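Local coordinates for 43.8 kDa insecticidal crystal protein (PDB 4JP0) that acts as one component of a two-protein insecticidal toxin against western corn rootworm larvae, whose midgut epithelium is probably the primary target, at residues S306-G311 / T344-H349; T60-N65 / Q196-P201; M257-P262 / I281-E286. All coordinates share one frame; numbering follows the deposited sequence.

Contact 1. Residues S306-G311 / T344-H349; sequences SMNSIG and TSYPNH
The open end of a long antiparallel beta hairpin, made by strands 307-323 and 327-346 of the P42 insecticidal crystal toxin region, brings N308 opposite Y346, S309 opposite S345 and I310 opposite T344. N308 and Y346 form a hydrogen-bonded pair, with N308 N to Y346 O at 2.7 Å and a return bond from Y346 N to N308 O. I310 and T344 form a second, whose T344 N to I310 O bond measures 2.8 Å and runs almost straight off the carbonyl. Between them, S309 and S345 make the non-hydrogen-bonded pair, where two small serines suit a CA-CA spacing of 4.3 Å. The beta-branched I310 and T344 lie next to each other and touch through their CG2 methyls, 4.0 Å apart. N308 OD1 lies loosely at the edge of the Y346 ring, near its plane, and one water donates to both N308 OD1 and Y346 O.

Beyond Y346 a cis peptide leads into P347, whose CD rests 3.5 Å from S306 O. S345 OG donates to P347 O, a bond within the same segment, and N348, at the N-cap of helix 349-355, accepts the Q351 N-H with its OD1. Backbone bonds of M307 with L221 and of S309 with V219 join the other edge of strand 307-311 to strand 202-221. The flexible thioether of M307 has CG opposite its backbone N (chi1 164°), and a bend at chi3 then brings SD to the H349 imidazole at a slant, 3.6 Å from its CE1.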
loop_
_atom_site.group_PDB
_atom_site.type_symbol
_atom_site.label_atom_id
_atom_site.label_comp_id
_atom_site.label_asym_id
_atom_site.label_seq_id
_atom_site.Cartn_x
_atom_site.Cartn_y
_atom_site.Cartn_z
ATOM N N SER A 306 -35.715 30.385 4.651
ATOM C CA SER A 306 -35.277 29.323 3.754
ATOM C C SER A 306 -33.861 28.915 4.111
ATOM O O SER A 306 -33.181 29.646 4.814
ATOM C CB SER A 306 -35.334 29.790 2.302
ATOM O OG SER A 306 -34.126 30.432 1.929
ATOM N N MET A 307 -33.405 27.771 3.608
ATOM C CA MET A 307 -32.071 27.316 3.930
ATOM C C MET A 307 -31.525 26.445 2.817
ATOM O O MET A 307 -32.293 25.821 2.083
ATOM C CB MET A 307 -32.147 26.547 5.226
ATOM C CG MET A 307 -30.976 25.678 5.561
ATOM S SD MET A 307 -31.501 24.620 6.926
ATOM C CE MET A 307 -32.313 23.453 6.133
ATOM N N ASN A 308 -30.196 26.426 2.688
ATOM C CA ASN A 308 -29.504 25.595 1.713
ATOM C C ASN A 308 -28.547 24.687 2.477
ATOM O O ASN A 308 -27.982 25.093 3.495
ATOM C CB ASN A 308 -28.744 26.464 0.690
ATOM C CG ASN A 308 -29.657 27.542 0.010
ATOM O OD1 ASN A 308 -29.283 28.726 -0.102
ATOM N ND2 ASN A 308 -30.849 27.133 -0.424
ATOM N N SER A 309 -28.356 23.460 1.987
ATOM C CA SER A 309 -27.452 22.517 2.646
ATOM C C SER A 309 -26.622 21.830 1.591
ATOM O O SER A 309 -27.029 21.750 0.433
ATOM C CB SER A 309 -28.266 21.464 3.396
ATOM O OG SER A 309 -27.440 20.554 4.121
ATOM N N ILE A 310 -25.447 21.374 1.983
ATOM C CA ILE A 310 -24.622 20.580 1.112
ATOM C C ILE A 310 -23.803 19.680 2.014
ATOM O O ILE A 310 -23.534 20.016 3.164
ATOM C CB ILE A 310 -23.714 21.466 0.233
ATOM C CG1 ILE A 310 -23.029 20.619 -0.856
ATOM C CG2 ILE A 310 -22.699 22.170 1.081
ATOM C CD1 ILE A 310 -22.423 21.405 -1.991
ATOM N N GLY A 311 -23.377 18.542 1.486
ATOM C CA GLY A 311 -22.595 17.615 2.266
ATOM C C GLY A 311 -21.236 17.320 1.662
ATOM O O GLY A 311 -21.038 17.451 0.447
ATOM N N THR A 344 -23.310 20.891 5.843
ATOM C CA THR A 344 -23.189 22.244 6.353
ATOM C C THR A 344 -24.258 23.063 5.678
ATOM O O THR A 344 -24.733 22.732 4.595
ATOM C CB THR A 344 -21.741 22.805 6.202
ATOM O OG1 THR A 344 -21.630 24.075 6.860
ATOM C CG2 THR A 344 -21.383 23.105 4.732
ATOM N N SER A 345 -24.676 24.128 6.331
ATOM C CA SER A 345 -25.818 24.858 5.821
ATOM C C SER A 345 -25.635 26.349 5.691
ATOM O O SER A 345 -24.647 26.929 6.174
ATOM C CB SER A 345 -26.988 24.603 6.761
ATOM O OG SER A 345 -26.675 25.140 8.041
ATOM N N TYR A 346 -26.607 26.967 5.019
ATOM C CA TYR A 346 -26.646 28.404 4.873
ATOM C C TYR A 346 -28.099 28.850 4.846
ATOM O O TYR A 346 -28.840 28.427 3.984
ATOM C CB TYR A 346 -25.999 28.827 3.582
ATOM C CG TYR A 346 -25.908 30.299 3.521
ATOM C CD1 TYR A 346 -25.225 30.992 4.498
ATOM C CD2 TYR A 346 -26.533 31.015 2.509
ATOM C CE1 TYR A 346 -25.141 32.377 4.465
ATOM C CE2 TYR A 346 -26.451 32.410 2.470
ATOM C CZ TYR A 346 -25.754 33.077 3.453
ATOM O OH TYR A 346 -25.663 34.459 3.437
ATOM N N PRO A 347 -28.524 29.660 5.802
ATOM C CA PRO A 347 -27.681 30.157 6.896
ATOM C C PRO A 347 -27.150 29.022 7.748
ATOM O O PRO A 347 -27.796 27.974 7.826
ATOM C CB PRO A 347 -28.649 31.023 7.725
ATOM C CG PRO A 347 -29.748 31.353 6.810
ATOM C CD PRO A 347 -29.903 30.143 5.890
ATOM N N ASN A 348 -26.008 29.223 8.393
ATOM C CA ASN A 348 -25.350 28.122 9.140
ATOM C C ASN A 348 -25.930 27.918 10.548
ATOM O O ASN A 348 -25.468 28.518 11.533
ATOM C CB ASN A 348 -23.824 28.311 9.175
ATOM C CG ASN A 348 -23.085 27.072 9.698
ATOM O OD1 ASN A 348 -23.669 26.216 10.364
ATOM N ND2 ASN A 348 -21.788 26.970 9.379
ATOM N N HIS A 349 -26.945 27.063 10.633
ATOM C CA HIS A 349 -27.626 26.790 11.885
ATOM C C HIS A 349 -26.703 26.092 12.863
ATOM O O HIS A 349 -26.814 26.304 14.064
ATOM C CB HIS A 349 -28.864 25.912 11.688
ATOM C CG HIS A 349 -29.943 26.531 10.858
ATOM N ND1 HIS A 349 -31.113 25.865 10.559
ATOM C CD2 HIS A 349 -30.048 27.752 10.279
ATOM C CE1 HIS A 349 -31.896 26.653 9.837
ATOM N NE2 HIS A 349 -31.270 27.800 9.643
HETATM O O HOH W 1 -32.703 29.448 8.128
HETATM O O HOH W 2 -30.156 29.943 2.035
#

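Contact 2. Residues T60-N65 / Q196-P201; sequences TSYAAN and QIKTTP
I197 carries the largest share of this contact, followed by Y62 and K198, with A63 close behind. The branched I197 side chain points from the last turn of helix 193-199 at the end of strand 56-61 and the loop after it, and its two branches spread over T60, Y62 and A63, with Y62 touched by both. CD1 reaches the T60 methyl CG2 at 3.8 Å, the T60 and I197 side chains running antiparallel past one another. CG2 sits 3.6 Å from A63 N and also meets A63 CB, while CG1 lies near Y62 CD1. The two branches of this aliphatic residue thus fill the angle between strand end and loop.

Y62 extends its ring away from its own backbone N (chi1 -177°), passing I197 at a slant and bringing the hydroxyl to the helix. There Y62 OH lies 3.7 Å from K198 CG, the lysine chain running roughly perpendicular to the tyrosine. A water in the plane of the ring, 3.0 Å from Y62 OH, donates to I197 O at 2.8 Å and weakly to K198 O, so that the phenol is linked to carbonyls at the end of the helix. K198 lends its methylenes, CD packing 3.7 Å from A63 CB, while its chain bends at chi3 and leads the amine away from the contact. The small A63 allows this close approach.

The contact joins the beta-trefoil, ricin B-type lectin part of the chain to the P42 insecticidal crystal toxin region. Strand 56-61 is paired there with strand 43-52, C67 also touches I197, and helix 193-199 leads through T200 and P201 into the long strand 202-221.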
loop_
_atom_site.group_PDB
_atom_site.type_symbol
_atom_site.label_atom_id
_atom_site.label_comp_id
_atom_site.label_asym_id
_atom_site.label_seq_id
_atom_site.Cartn_x
_atom_site.Cartn_y
_atom_site.Cartn_z
ATOM N N THR A 60 15.465 -12.315 -4.774
ATOM C CA THR A 60 15.026 -12.184 -6.161
ATOM C C THR A 60 16.159 -12.258 -7.133
ATOM O O THR A 60 17.190 -11.620 -6.922
ATOM C CB THR A 60 14.373 -10.813 -6.340
ATOM O OG1 THR A 60 13.313 -10.671 -5.369
ATOM C CG2 THR A 60 13.721 -10.670 -7.742
ATOM N N SER A 61 15.979 -13.038 -8.188
ATOM C CA SER A 61 17.014 -13.112 -9.224
ATOM C C SER A 61 17.070 -11.723 -9.894
ATOM O O SER A 61 16.081 -11.232 -10.479
ATOM C CB SER A 61 16.654 -14.192 -10.236
ATOM O OG SER A 61 17.757 -14.430 -11.082
ATOM N N TYR A 62 18.234 -11.096 -9.846
ATOM C CA TYR A 62 18.296 -9.701 -10.276
ATOM C C TYR A 62 18.386 -9.555 -11.777
ATOM O O TYR A 62 19.436 -9.766 -12.352
ATOM C CB TYR A 62 19.451 -8.970 -9.576
ATOM C CG TYR A 62 19.539 -7.494 -9.925
ATOM C CD1 TYR A 62 18.629 -6.590 -9.406
ATOM C CD2 TYR A 62 20.517 -7.022 -10.791
ATOM C CE1 TYR A 62 18.710 -5.232 -9.722
ATOM C CE2 TYR A 62 20.610 -5.695 -11.107
ATOM C CZ TYR A 62 19.701 -4.800 -10.596
ATOM O OH TYR A 62 19.814 -3.457 -10.884
ATOM N N ALA A 63 17.258 -9.231 -12.412
ATOM C CA ALA A 63 17.197 -9.026 -13.858
ATOM C C ALA A 63 17.670 -10.270 -14.603
ATOM O O ALA A 63 18.320 -10.184 -15.670
ATOM C CB ALA A 63 18.038 -7.840 -14.273
ATOM N N ALA A 64 17.381 -11.424 -14.009
ATOM C CA ALA A 64 17.595 -12.691 -14.681
ATOM C C ALA A 64 16.408 -13.591 -14.344
ATOM O O ALA A 64 15.736 -13.360 -13.338
ATOM C CB ALA A 64 18.864 -13.329 -14.226
ATOM N N ASN A 65 16.176 -14.612 -15.158
ATOM C CA ASN A 65 15.044 -15.538 -14.940
ATOM C C ASN A 65 13.731 -14.814 -14.705
ATOM O O ASN A 65 12.921 -15.254 -13.907
ATOM C CB ASN A 65 15.336 -16.475 -13.743
ATOM C CG ASN A 65 16.766 -16.994 -13.743
ATOM O OD1 ASN A 65 17.602 -16.553 -12.945
ATOM N ND2 ASN A 65 17.043 -17.957 -14.623
ATOM N N GLN A 196 12.244 -3.446 -15.176
ATOM C CA GLN A 196 11.603 -3.000 -13.957
ATOM C C GLN A 196 12.532 -3.007 -12.724
ATOM O O GLN A 196 12.690 -2.002 -12.015
ATOM C CB GLN A 196 10.376 -3.889 -13.688
ATOM C CG GLN A 196 9.531 -3.396 -12.532
ATOM C CD GLN A 196 8.447 -4.363 -12.138
ATOM O OE1 GLN A 196 8.727 -5.542 -11.927
ATOM N NE2 GLN A 196 7.198 -3.873 -12.029
ATOM N N ILE A 197 13.132 -4.150 -12.447
ATOM C CA ILE A 197 13.980 -4.224 -11.278
ATOM C C ILE A 197 15.260 -3.356 -11.406
ATOM O O ILE A 197 15.819 -2.944 -10.407
ATOM C CB ILE A 197 14.316 -5.693 -10.921
ATOM C CG1 ILE A 197 14.702 -5.779 -9.435
ATOM C CG2 ILE A 197 15.446 -6.221 -11.824
ATOM C CD1 ILE A 197 14.611 -7.186 -8.867
ATOM N N LYS A 198 15.733 -3.123 -12.632
ATOM C CA LYS A 198 16.933 -2.332 -12.837
ATOM C C LYS A 198 16.699 -0.841 -12.718
ATOM O O LYS A 198 17.621 -0.100 -12.341
ATOM C CB LYS A 198 17.547 -2.646 -14.220
ATOM C CG LYS A 198 18.304 -3.927 -14.177
ATOM C CD LYS A 198 18.687 -4.442 -15.561
ATOM C CE LYS A 198 19.780 -3.657 -16.191
ATOM N NZ LYS A 198 19.694 -3.795 -17.687
ATOM N N THR A 199 15.476 -0.410 -12.992
ATOM C CA THR A 199 15.180 1.003 -13.024
ATOM C C THR A 199 14.230 1.456 -11.938
ATOM O O THR A 199 14.305 2.602 -11.531
ATOM C CB THR A 199 14.615 1.456 -14.393
ATOM O OG1 THR A 199 13.389 0.766 -14.672
ATOM C CG2 THR A 199 15.573 1.061 -15.522
ATOM N N THR A 200 13.350 0.596 -11.458
ATOM C CA THR A 200 12.398 1.006 -10.463
ATOM C C THR A 200 12.130 -0.126 -9.462
ATOM O O THR A 200 11.059 -0.560 -9.349
ATOM C CB THR A 200 11.075 1.572 -11.099
ATOM O OG1 THR A 200 10.141 1.838 -10.088
ATOM C CG2 THR A 200 10.476 0.603 -12.064
ATOM N N PRO A 201 13.169 -0.600 -8.788
ATOM C CA PRO A 201 12.991 -1.782 -7.924
ATOM C C PRO A 201 11.998 -1.523 -6.805
ATOM O O PRO A 201 11.400 -2.459 -6.313
ATOM C CB PRO A 201 14.398 -2.038 -7.355
ATOM C CG PRO A 201 15.118 -0.680 -7.532
ATOM C CD PRO A 201 14.582 -0.149 -8.829
HETATM O O HOH W 3 18.042 -1.593 -9.399
#

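Contact 3. Residues M257-P262 / I281-E286; sequences MKFDIP and IEYSHE
M257 runs across I281, nearly perpendicular to it, but alongside Y283 with the same heading. The unbranched thioether suits a place between two such partners: its CG meets I281 CG2 at 3.7 Å, and its terminal CE reaches Y283 CE2 at 3.9 Å, oblique to the phenol ring. A chi1 of 49° tucks CG over the backbone, and the extended chain beyond it takes CE along the tyrosine. F259 adds a looser aromatic neighbour, its CE1 coming near the plane of the Y283 ring at the edge, 4.4 Å from CE2 of Y283.

The backbones meet in a single bridge: M257 N donates to E282 O at 2.9 Å, and S284 N returns a bond to M257 O at 3.0 Å. Beyond it S284 forms an ST turn, its OG accepting from E286 N, and its CB lies 3.5 Å from M257 O.

Strand 257-259 pairs with strand 249-251, whose F249 touches both M257 and F259. Helix 272-279 lies against the aromatic residues, with K272 touching both F259 and Y283, and the loop 281-286 leads on to strand 292-301.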
loop_
_atom_site.group_PDB
_atom_site.type_symbol
_atom_site.label_atom_id
_atom_site.label_comp_id
_atom_site.label_asym_id
_atom_site.label_seq_id
_atom_site.Cartn_x
_atom_site.Cartn_y
_atom_site.Cartn_z
ATOM N N MET A 257 -8.846 -2.320 3.970
ATOM C CA MET A 257 -8.309 -3.109 2.880
ATOM C C MET A 257 -8.509 -4.608 3.126
ATOM O O MET A 257 -8.539 -5.060 4.267
ATOM C CB MET A 257 -6.824 -2.801 2.639
ATOM C CG MET A 257 -5.975 -2.824 3.892
ATOM S SD MET A 257 -4.257 -2.318 3.551
ATOM C CE MET A 257 -3.534 -2.792 5.087
ATOM N N LYS A 258 -8.620 -5.350 2.031
ATOM C CA LYS A 258 -8.833 -6.789 2.043
ATOM C C LYS A 258 -7.919 -7.374 0.975
ATOM O O LYS A 258 -7.899 -6.909 -0.145
ATOM C CB LYS A 258 -10.329 -7.080 1.789
ATOM C CG LYS A 258 -10.692 -8.434 1.162
ATOM C CD LYS A 258 -10.383 -9.603 2.012
ATOM C CE LYS A 258 -11.108 -10.864 1.461
ATOM N NZ LYS A 258 -10.340 -11.552 0.350
ATOM N N PHE A 259 -7.130 -8.380 1.324
ATOM C CA PHE A 259 -6.150 -8.911 0.374
ATOM C C PHE A 259 -6.676 -10.037 -0.509
ATOM O O PHE A 259 -7.339 -10.954 -0.031
ATOM C CB PHE A 259 -4.835 -9.271 1.102
ATOM C CG PHE A 259 -4.105 -8.059 1.623
ATOM C CD1 PHE A 259 -4.455 -7.491 2.834
ATOM C CD2 PHE A 259 -3.096 -7.454 0.863
ATOM C CE1 PHE A 259 -3.815 -6.329 3.280
ATOM C CE2 PHE A 259 -2.447 -6.327 1.294
ATOM C CZ PHE A 259 -2.808 -5.751 2.513
ATOM N N ASP A 260 -6.400 -9.959 -1.805
ATOM C CA ASP A 260 -6.847 -10.972 -2.753
ATOM C C ASP A 260 -5.693 -11.719 -3.410
ATOM O O ASP A 260 -4.547 -11.301 -3.314
ATOM C CB ASP A 260 -7.602 -10.325 -3.896
ATOM C CG ASP A 260 -8.846 -9.632 -3.462
ATOM O OD1 ASP A 260 -9.485 -10.085 -2.489
ATOM O OD2 ASP A 260 -9.281 -8.649 -4.083
ATOM N N ILE A 261 -6.017 -12.803 -4.116
ATOM C CA ILE A 261 -5.032 -13.476 -4.970
ATOM C C ILE A 261 -5.329 -12.938 -6.341
ATOM O O ILE A 261 -6.369 -13.283 -6.911
ATOM C CB ILE A 261 -5.252 -14.994 -5.024
ATOM C CG1 ILE A 261 -5.396 -15.581 -3.624
ATOM C CG2 ILE A 261 -4.104 -15.670 -5.788
ATOM C CD1 ILE A 261 -5.256 -17.080 -3.607
ATOM N N PRO A 262 -4.433 -12.113 -6.873
ATOM C CA PRO A 262 -4.661 -11.428 -8.151
ATOM C C PRO A 262 -4.628 -12.348 -9.346
ATOM O O PRO A 262 -3.946 -13.364 -9.285
ATOM C CB PRO A 262 -3.480 -10.450 -8.268
ATOM C CG PRO A 262 -2.692 -10.555 -6.980
ATOM C CD PRO A 262 -3.107 -11.819 -6.297
ATOM N N ILE A 281 -4.050 2.678 6.830
ATOM C CA ILE A 281 -5.283 2.123 6.309
ATOM C C ILE A 281 -5.622 0.925 7.181
ATOM O O ILE A 281 -4.779 0.074 7.420
ATOM C CB ILE A 281 -5.055 1.653 4.880
ATOM C CG1 ILE A 281 -4.860 2.848 3.944
ATOM C CG2 ILE A 281 -6.226 0.829 4.400
ATOM C CD1 ILE A 281 -4.334 2.428 2.613
ATOM N N GLU A 282 -6.848 0.885 7.680
ATOM C CA GLU A 282 -7.279 -0.201 8.536
ATOM C C GLU A 282 -7.547 -1.465 7.731
ATOM O O GLU A 282 -7.857 -1.406 6.543
ATOM C CB GLU A 282 -8.566 0.224 9.269
ATOM C CG GLU A 282 -8.310 1.286 10.329
ATOM C CD GLU A 282 -9.545 1.689 11.113
ATOM O OE1 GLU A 282 -10.684 1.297 10.728
ATOM O OE2 GLU A 282 -9.367 2.411 12.131
ATOM N N TYR A 283 -7.387 -2.609 8.380
ATOM C CA TYR A 283 -7.844 -3.860 7.820
ATOM C C TYR A 283 -9.364 -3.802 7.846
ATOM O O TYR A 283 -9.973 -3.297 8.813
ATOM C CB TYR A 283 -7.376 -5.033 8.674
ATOM C CG TYR A 283 -5.866 -5.204 8.719
ATOM C CD1 TYR A 283 -5.156 -5.022 9.891
ATOM C CD2 TYR A 283 -5.160 -5.561 7.595
ATOM C CE1 TYR A 283 -3.771 -5.199 9.933
ATOM C CE2 TYR A 283 -3.778 -5.728 7.635
ATOM C CZ TYR A 283 -3.106 -5.532 8.799
ATOM O OH TYR A 283 -1.753 -5.686 8.841
ATOM N N SER A 284 -9.983 -4.303 6.786
ATOM C CA SER A 284 -11.434 -4.312 6.699
ATOM C C SER A 284 -12.045 -5.265 7.706
ATOM O O SER A 284 -11.423 -6.257 8.084
ATOM C CB SER A 284 -11.888 -4.696 5.298
ATOM O OG SER A 284 -13.297 -4.834 5.244
ATOM N N HIS A 285 -13.268 -4.951 8.131
ATOM C CA HIS A 285 -14.019 -5.814 9.048
ATOM C C HIS A 285 -15.260 -6.340 8.329
ATOM O O HIS A 285 -16.140 -6.969 8.928
ATOM C CB HIS A 285 -14.436 -5.018 10.287
ATOM C CG HIS A 285 -13.318 -4.757 11.248
ATOM N ND1 HIS A 285 -12.117 -4.197 10.865
ATOM C CD2 HIS A 285 -13.226 -4.965 12.584
ATOM C CE1 HIS A 285 -11.327 -4.083 11.920
ATOM N NE2 HIS A 285 -11.976 -4.542 12.976
ATOM N N GLU A 286 -15.330 -6.065 7.036
ATOM C CA GLU A 286 -16.446 -6.448 6.206
ATOM C C GLU A 286 -16.004 -7.398 5.126
ATOM O O GLU A 286 -14.812 -7.596 4.886
ATOM C CB GLU A 286 -17.072 -5.216 5.543
ATOM C CG GLU A 286 -17.520 -4.114 6.492
ATOM C CD GLU A 286 -18.828 -4.401 7.233
ATOM O OE1 GLU A 286 -19.557 -5.388 6.925
ATOM O OE2 GLU A 286 -19.137 -3.604 8.142
#

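The three contacts are spread along an elongated chain without touching one another. Contact 2 joins the lectin-like part to the P42 insecticidal crystal toxin region, whereas contacts 1 and 3 both lie within that region. Contact 3 is the most central, its centre about 11 Å from that of the chain, and its nearest atoms are about 13 Å from contact 2 and 21 Å from contact 1. Contacts 1 and 2 lie on opposite sides of the chain's centre, their own centres about 56 Å apart. Strand 202-221 gives the two an indirect connection: it follows the helix of contact 2 and pairs with strand 307-323 of contact 1.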